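PDB 6C46: dTDP-4-dehydrorhamnose 3,5-epimerase from Elizabethkingia anophelis NUHP1, which probably catalyses the epimerization at C3' and C5' of dTDP-4-dehydro-6-deoxy-glucose that yields dTDP-4-dehydro-beta-L-rhamnose for dTDP-L-rhamnose synthesis. Local coordinates for residues L81-V92 with G108-F119. Numbering follows the deposited sequence.
Sequences LVSCLEGRVWDV and GMELSAENKLQF
Glu110, with CG trans to its backbone N (chi1 177°) and an extended chain, reaches along the sheet to Arg88, diagonally placed on the neighbouring strand, whose chain bends at chi3 (55°) to present NE and NH2 side-on. Arg88 NE donates almost straight to Glu110 OE1 at 2.9 Å and Arg88 NH2 to OE2, a two-nitrogen salt bridge; both nitrogens approach from above the carboxylate plane, the guanidinium and carboxylate planes 54° apart. On the same face Trp90 spreads its ring over the backbone of Gly108 and Met109, with Met109 C over one face, 3.5 Å from Trp90 CE3. Between the two strands, antiparallel backbone bonds pair Val89 with Leu111 and Asp91 with Met109. The other face is buried: Leu111 CD1 touches both Val82 CG2 and Asp91 CB, at 3.7 Å each. Asp91, hydrogen-bonded through OD1 to His127, sets OD2 at the Phe119 ring edge, 3.1 Å from CD1, with carboxylate and ring nearly perpendicular. A water bridges Cys84 N to Ser112 O and Leu117 O where the strands diverge. At Leu85 the chain turns a corner between two sheets of the cupin fold: 80-86 lies between 118-121 and 135-142, 88-95 between 106-112 and 125-131; Val82 packs on Tyr140, the predicted proton donor.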
ATOM      1  N   LEU A  81       7.202   2.831  -6.568  1.00 14.51           N
ATOM      2  CA  LEU A  81       7.466   3.086  -5.153  1.00 13.36           C
ATOM      3  C   LEU A  81       7.394   1.737  -4.468  1.00 18.52           C
ATOM      4  O   LEU A  81       6.315   1.142  -4.383  1.00 16.34           O
ATOM      5  CB  LEU A  81       6.441   4.051  -4.563  1.00 13.21           C
ATOM      6  CG  LEU A  81       6.682   4.465  -3.115  1.00 15.70           C
ATOM      7  CD1 LEU A  81       8.008   5.205  -2.954  1.00 12.97           C
ATOM      8  CD2 LEU A  81       5.503   5.338  -2.690  1.00 25.24           C
ATOM      9  N   VAL A  82       8.532   1.235  -4.012  1.00 12.37           N
ATOM     10  CA  VAL A  82       8.603  -0.161  -3.620  1.00 12.31           C
ATOM     11  C   VAL A  82       8.979  -0.274  -2.152  1.00 17.46           C
ATOM     12  O   VAL A  82       9.668   0.585  -1.589  1.00 17.74           O
ATOM     13  CB  VAL A  82       9.596  -0.938  -4.522  1.00 18.77           C
ATOM     14  CG1 VAL A  82       9.225  -0.781  -5.989  1.00 16.27           C
ATOM     15  CG2 VAL A  82      10.999  -0.418  -4.353  1.00 17.12           C
ATOM     16  N   SER A  83       8.498  -1.342  -1.520  1.00 15.77           N
ATOM     17  CA  SER A  83       8.847  -1.608  -0.132  1.00 20.94           C
ATOM     18  C   SER A  83       8.641  -3.085   0.135  1.00 21.83           C
ATOM     19  O   SER A  83       8.097  -3.820  -0.687  1.00 15.64           O
ATOM     20  CB  SER A  83       8.024  -0.751   0.841  1.00 18.91           C
ATOM     21  OG  SER A  83       6.622  -0.988   0.678  1.00 19.97           O
ATOM     22  N   CYS A  84       9.091  -3.513   1.305  1.00 17.05           N
ATOM     23  CA  CYS A  84       9.010  -4.910   1.693  1.00 16.59           C
ATOM     24  C   CYS A  84       8.108  -4.999   2.913  1.00 19.23           C
ATOM     25  O   CYS A  84       8.385  -4.360   3.932  1.00 16.56           O
ATOM     26  CB  CYS A  84      10.409  -5.462   1.973  1.00 14.60           C
ATOM     27  SG  CYS A  84      10.394  -7.126   2.564  1.00 20.36           S
ATOM     28  N   LEU A  85       6.994  -5.724   2.782  1.00 18.10           N
ATOM     29  CA  LEU A  85       6.021  -5.849   3.858  1.00 17.98           C
ATOM     30  C   LEU A  85       6.316  -6.994   4.814  1.00 18.44           C
ATOM     31  O   LEU A  85       5.754  -7.024   5.917  1.00 18.51           O
ATOM     32  CB  LEU A  85       4.613  -6.066   3.282  1.00 17.71           C
ATOM     33  CG  LEU A  85       4.193  -5.016   2.249  1.00 21.98           C
ATOM     34  CD1 LEU A  85       2.748  -5.273   1.788  1.00 21.92           C
ATOM     35  CD2 LEU A  85       4.343  -3.625   2.822  1.00 19.38           C
ATOM     36  N   GLU A  86       7.103  -7.978   4.401  1.00 18.05           N
ATOM     37  CA  GLU A  86       7.485  -9.082   5.279  0.61 21.82           C
ATOM     38  C   GLU A  86       8.844  -9.582   4.806  1.00 23.09           C
ATOM     39  O   GLU A  86       9.051  -9.714   3.600  1.00 20.95           O
ATOM     40  CB  GLU A  86       6.444 -10.219   5.247  0.61 23.88           C
ATOM     41  CG  GLU A  86       6.733 -11.376   6.212  0.61 22.12           C
ATOM     42  CD  GLU A  86       5.834 -12.600   5.999  0.61 35.85           C
ATOM     43  OE1 GLU A  86       4.938 -12.565   5.119  0.61 33.86           O
ATOM     44  OE2 GLU A  86       6.035 -13.608   6.715  0.61 39.39           O
ATOM     45  N   GLY A  87       9.755  -9.845   5.732  1.00 22.90           N
ATOM     46  CA  GLY A  87      11.064 -10.347   5.344  1.00 24.42           C
ATOM     47  C   GLY A  87      12.015  -9.234   4.930  1.00 25.30           C
ATOM     48  O   GLY A  87      11.923  -8.089   5.386  1.00 17.50           O
ATOM     49  N   ARG A  88      12.951  -9.585   4.051  1.00 23.99           N
ATOM     50  CA  ARG A  88      14.003  -8.671   3.628  1.00 19.50           C
ATOM     51  C   ARG A  88      14.309  -8.910   2.159  1.00 20.55           C
ATOM     52  O   ARG A  88      14.436 -10.065   1.733  1.00 17.92           O
ATOM     53  CB  ARG A  88      15.306  -8.890   4.436  1.00 22.08           C
ATOM     54  CG  ARG A  88      15.209  -8.783   5.947  1.00 25.59           C
ATOM     55  CD  ARG A  88      16.458  -9.461   6.604  1.00 30.38           C
ATOM     56  NE  ARG A  88      17.703  -8.898   6.078  1.00 27.72           N
ATOM     57  CZ  ARG A  88      18.789  -9.590   5.743  1.00 33.00           C
ATOM     58  NH1 ARG A  88      18.825 -10.919   5.863  1.00 32.06           N
ATOM     59  NH2 ARG A  88      19.853  -8.934   5.295  1.00 29.15           N
ATOM     60  N   VAL A  89      14.472  -7.829   1.393  1.00 19.25           N
ATOM     61  CA  VAL A  89      14.933  -7.931   0.009  1.00 18.09           C
ATOM     62  C   VAL A  89      16.062  -6.936  -0.231  1.00 21.96           C
ATOM     63  O   VAL A  89      16.224  -5.947   0.492  1.00 20.38           O
ATOM     64  CB  VAL A  89      13.823  -7.688  -1.032  1.00 15.15           C
ATOM     65  CG1 VAL A  89      12.635  -8.656  -0.828  1.00 17.69           C
ATOM     66  CG2 VAL A  89      13.378  -6.200  -1.008  1.00 17.68           C
ATOM     67  N   TRP A  90      16.861  -7.231  -1.253  1.00 18.10           N
ATOM     68  CA  TRP A  90      17.843  -6.292  -1.788  1.00 23.05           C
ATOM     69  C   TRP A  90      17.303  -5.813  -3.125  1.00 18.66           C
ATOM     70  O   TRP A  90      17.062  -6.620  -4.025  1.00 19.94           O
ATOM     71  CB  TRP A  90      19.220  -6.939  -1.948  1.00 21.68           C
ATOM     72  CG  TRP A  90      20.296  -5.965  -2.376  1.00 21.60           C
ATOM     73  CD1 TRP A  90      20.779  -5.765  -3.639  1.00 24.88           C
ATOM     74  CD2 TRP A  90      21.010  -5.066  -1.523  1.00 22.48           C
ATOM     75  NE1 TRP A  90      21.752  -4.789  -3.622  1.00 26.28           N
ATOM     76  CE2 TRP A  90      21.914  -4.346  -2.335  1.00 27.08           C
ATOM     77  CE3 TRP A  90      20.971  -4.799  -0.149  1.00 22.78           C
ATOM     78  CZ2 TRP A  90      22.777  -3.376  -1.819  1.00 24.99           C
ATOM     79  CZ3 TRP A  90      21.836  -3.836   0.365  1.00 28.60           C
ATOM     80  CH2 TRP A  90      22.725  -3.137  -0.474  1.00 28.24           C
ATOM     81  N   ASP A  91      17.098  -4.513  -3.245  1.00 13.81           N
ATOM     82  CA  ASP A  91      16.400  -3.912  -4.368  1.00 12.22           C
ATOM     83  C   ASP A  91      17.379  -3.040  -5.143  1.00 21.49           C
ATOM     84  O   ASP A  91      18.129  -2.281  -4.532  1.00 17.74           O
ATOM     85  CB  ASP A  91      15.250  -3.059  -3.869  1.00 15.52           C
ATOM     86  CG  ASP A  91      14.325  -2.654  -4.978  1.00 22.68           C
ATOM     87  OD1 ASP A  91      13.292  -3.339  -5.183  1.00 23.57           O
ATOM     88  OD2 ASP A  91      14.659  -1.671  -5.666  1.00 25.67           O
ATOM     89  N   VAL A  92      17.358  -3.123  -6.482  1.00 14.61           N
ATOM     90  CA  VAL A  92      18.338  -2.423  -7.322  1.00 14.58           C
ATOM     91  C   VAL A  92      17.622  -1.617  -8.398  1.00 15.01           C
ATOM     92  O   VAL A  92      16.671  -2.103  -9.016  1.00 15.71           O
ATOM     93  CB  VAL A  92      19.320  -3.420  -7.986  1.00 17.60           C
ATOM     94  CG1 VAL A  92      20.230  -2.692  -8.958  1.00 17.61           C
ATOM     95  CG2 VAL A  92      20.161  -4.143  -6.922  1.00 13.83           C
ATOM     96  N   GLY A 108      21.725   0.017  -5.090  1.00 16.93           N
ATOM     97  CA  GLY A 108      20.986  -1.022  -4.402  1.00 19.09           C
ATOM     98  C   GLY A 108      20.874  -0.718  -2.925  1.00 19.31           C
ATOM     99  O   GLY A 108      21.724  -0.047  -2.343  1.00 18.19           O
ATOM    100  N   MET A 109      19.832  -1.268  -2.309  1.00 17.35           N
ATOM    101  CA  MET A 109      19.594  -1.054  -0.889  1.00 19.44           C
ATOM    102  C   MET A 109      18.681  -2.146  -0.359  1.00 26.26           C
ATOM    103  O   MET A 109      17.871  -2.720  -1.098  1.00 18.72           O
ATOM    104  CB  MET A 109      18.952   0.321  -0.649  1.00 18.72           C
ATOM    105  CG  MET A 109      17.540   0.404  -1.252  1.00 22.41           C
ATOM    106  SD  MET A 109      16.709   1.938  -0.841  1.00 27.35           S
ATOM    107  CE  MET A 109      16.545   1.757   0.948  1.00 22.78           C
ATOM    108  N   GLU A 110      18.786  -2.394   0.950  1.00 21.19           N
ATOM    109  CA  GLU A 110      17.918  -3.365   1.603  1.00 23.44           C
ATOM    110  C   GLU A 110      16.587  -2.712   1.978  1.00 18.37           C
ATOM    111  O   GLU A 110      16.554  -1.643   2.597  1.00 19.25           O
ATOM    112  CB  GLU A 110      18.591  -3.952   2.857  1.00 21.83           C
ATOM    113  CG  GLU A 110      17.655  -4.921   3.611  1.00 22.42           C
ATOM    114  CD  GLU A 110      18.345  -5.759   4.680  1.00 27.63           C
ATOM    115  OE1 GLU A 110      17.721  -5.992   5.739  1.00 30.52           O
ATOM    116  OE2 GLU A 110      19.498  -6.190   4.468  1.00 32.14           O
ATOM    117  N   LEU A 111      15.490  -3.353   1.594  1.00 16.85           N
ATOM    118  CA  LEU A 111      14.151  -2.987   2.037  1.00 18.32           C
ATOM    119  C   LEU A 111      13.637  -4.118   2.917  1.00 22.84           C
ATOM    120  O   LEU A 111      13.766  -5.291   2.550  1.00 17.39           O
ATOM    121  CB  LEU A 111      13.221  -2.776   0.832  1.00 13.37           C
ATOM    122  CG  LEU A 111      13.707  -1.719  -0.162  1.00 17.29           C
ATOM    123  CD1 LEU A 111      12.843  -1.715  -1.423  1.00 19.66           C
ATOM    124  CD2 LEU A 111      13.690  -0.325   0.471  1.00 16.36           C
ATOM    125  N   SER A 112      13.066  -3.784   4.071  1.00 18.14           N
ATOM    126  CA  SER A 112      12.628  -4.837   4.974  1.00 14.57           C
ATOM    127  C   SER A 112      11.365  -4.401   5.717  1.00 16.22           C
ATOM    128  O   SER A 112      11.049  -3.211   5.816  1.00 16.97           O
ATOM    129  CB  SER A 112      13.746  -5.198   5.976  1.00 22.08           C
ATOM    130  OG  SER A 112      13.948  -4.160   6.935  1.00 17.80           O
ATOM    131  N   ALA A 113      10.644  -5.385   6.245  1.00 19.43           N
ATOM    132  CA  ALA A 113       9.505  -5.055   7.090  1.00 16.41           C
ATOM    133  C   ALA A 113       9.974  -4.288   8.301  1.00 20.89           C
ATOM    134  O   ALA A 113       9.309  -3.351   8.757  1.00 22.10           O
ATOM    135  CB  ALA A 113       8.778  -6.328   7.524  1.00 23.32           C
ATOM    136  N   GLU A 114      11.151  -4.652   8.807  1.00 20.56           N
ATOM    137  CA  GLU A 114      11.695  -3.982   9.974  1.00 23.84           C
ATOM    138  C   GLU A 114      12.069  -2.543   9.662  1.00 21.16           C
ATOM    139  O   GLU A 114      11.761  -1.645  10.455  1.00 20.96           O
ATOM    140  CB  GLU A 114      12.907  -4.749  10.505  1.00 32.42           C
ATOM    141  CG  GLU A 114      13.512  -4.137  11.752  1.00 53.69           C
ATOM    142  CD  GLU A 114      14.567  -5.024  12.396  1.00 73.57           C
ATOM    143  OE1 GLU A 114      15.250  -5.781  11.669  1.00 73.96           O
ATOM    144  OE2 GLU A 114      14.708  -4.963  13.639  1.00 82.90           O
ATOM    145  N   ASN A 115      12.735  -2.279   8.525  1.00 17.82           N
ATOM    146  CA  ASN A 115      13.220  -0.907   8.372  1.00 19.09           C
ATOM    147  C   ASN A 115      12.182   0.033   7.787  1.00 17.93           C
ATOM    148  O   ASN A 115      12.379   1.256   7.841  1.00 17.43           O
ATOM    149  CB  ASN A 115      14.569  -0.843   7.593  1.00 18.34           C
ATOM    150  CG  ASN A 115      14.490  -1.159   6.078  1.00 19.26           C
ATOM    151  OD1 ASN A 115      13.455  -1.049   5.405  1.00 19.09           O
ATOM    152  ND2 ASN A 115      15.651  -1.534   5.532  1.00 16.38           N
ATOM    153  N   LYS A 116      11.075  -0.496   7.250  1.00 16.37           N
ATOM    154  CA  LYS A 116       9.938   0.302   6.790  1.00 16.07           C
ATOM    155  C   LYS A 116      10.307   1.291   5.692  1.00 22.61           C
ATOM    156  O   LYS A 116       9.526   2.209   5.381  1.00 21.14           O
ATOM    157  CB  LYS A 116       9.287   1.051   7.957  1.00 13.56           C
ATOM    158  CG  LYS A 116       8.916   0.158   9.125  1.00 19.88           C
ATOM    159  CD  LYS A 116       8.313   0.999  10.287  1.00 26.57           C
ATOM    160  CE  LYS A 116       8.085   0.169  11.550  1.00 33.65           C
ATOM    161  NZ  LYS A 116       9.331  -0.383  12.140  1.00 32.31           N
ATOM    162  N   LEU A 117      11.455   1.105   5.050  1.00 14.84           N
ATOM    163  CA  LEU A 117      11.864   2.030   4.005  1.00 15.72           C
ATOM    164  C   LEU A 117      11.074   1.820   2.713  1.00 19.22           C
ATOM    165  O   LEU A 117      10.631   0.716   2.389  1.00 16.04           O
ATOM    166  CB  LEU A 117      13.363   1.861   3.716  1.00 14.12           C
ATOM    167  CG  LEU A 117      14.291   2.228   4.893  1.00 20.38           C
ATOM    168  CD1 LEU A 117      15.803   1.966   4.574  1.00 17.78           C
ATOM    169  CD2 LEU A 117      14.082   3.686   5.285  1.00 14.96           C
ATOM    170  N   GLN A 118      10.935   2.897   1.946  1.00 14.15           N
ATOM    171  CA  GLN A 118      10.432   2.809   0.585  1.00 12.65           C
ATOM    172  C   GLN A 118      11.467   3.397  -0.361  1.00 16.24           C
ATOM    173  O   GLN A 118      12.207   4.316  -0.003  1.00 13.52           O
ATOM    174  CB  GLN A 118       9.136   3.575   0.413  1.00 12.52           C
ATOM    175  CG  GLN A 118       8.008   3.099   1.321  1.00 19.32           C
ATOM    176  CD  GLN A 118       6.932   4.147   1.337  1.00 23.10           C
ATOM    177  OE1 GLN A 118       6.045   4.127   0.500  1.00 18.10           O
ATOM    178  NE2 GLN A 118       7.055   5.121   2.250  1.00 18.47           N
ATOM    179  N   PHE A 119      11.449   2.912  -1.595  1.00 15.84           N
ATOM    180  CA  PHE A 119      12.443   3.269  -2.601  1.00 12.09           C
ATOM    181  C   PHE A 119      11.661   3.759  -3.810  1.00 11.48           C
ATOM    182  O   PHE A 119      10.790   3.037  -4.317  1.00 15.64           O
ATOM    183  CB  PHE A 119      13.296   2.033  -2.924  1.00 16.48           C
ATOM    184  CG  PHE A 119      14.492   2.282  -3.823  1.00 16.80           C
ATOM    185  CD1 PHE A 119      14.924   1.279  -4.687  1.00 19.03           C
ATOM    186  CD2 PHE A 119      15.218   3.449  -3.755  1.00 23.48           C
ATOM    187  CE1 PHE A 119      16.061   1.460  -5.495  1.00 24.74           C
ATOM    188  CE2 PHE A 119      16.337   3.640  -4.555  1.00 24.55           C
ATOM    189  CZ  PHE A 119      16.757   2.642  -5.435  1.00 23.43           C
TER
HETATM  190  O   HOH W   1      10.506  -1.832   3.299  1.00 18.09           O
HETATM  191  O   HOH W   2      12.332  -7.439   8.241  1.00 24.44           O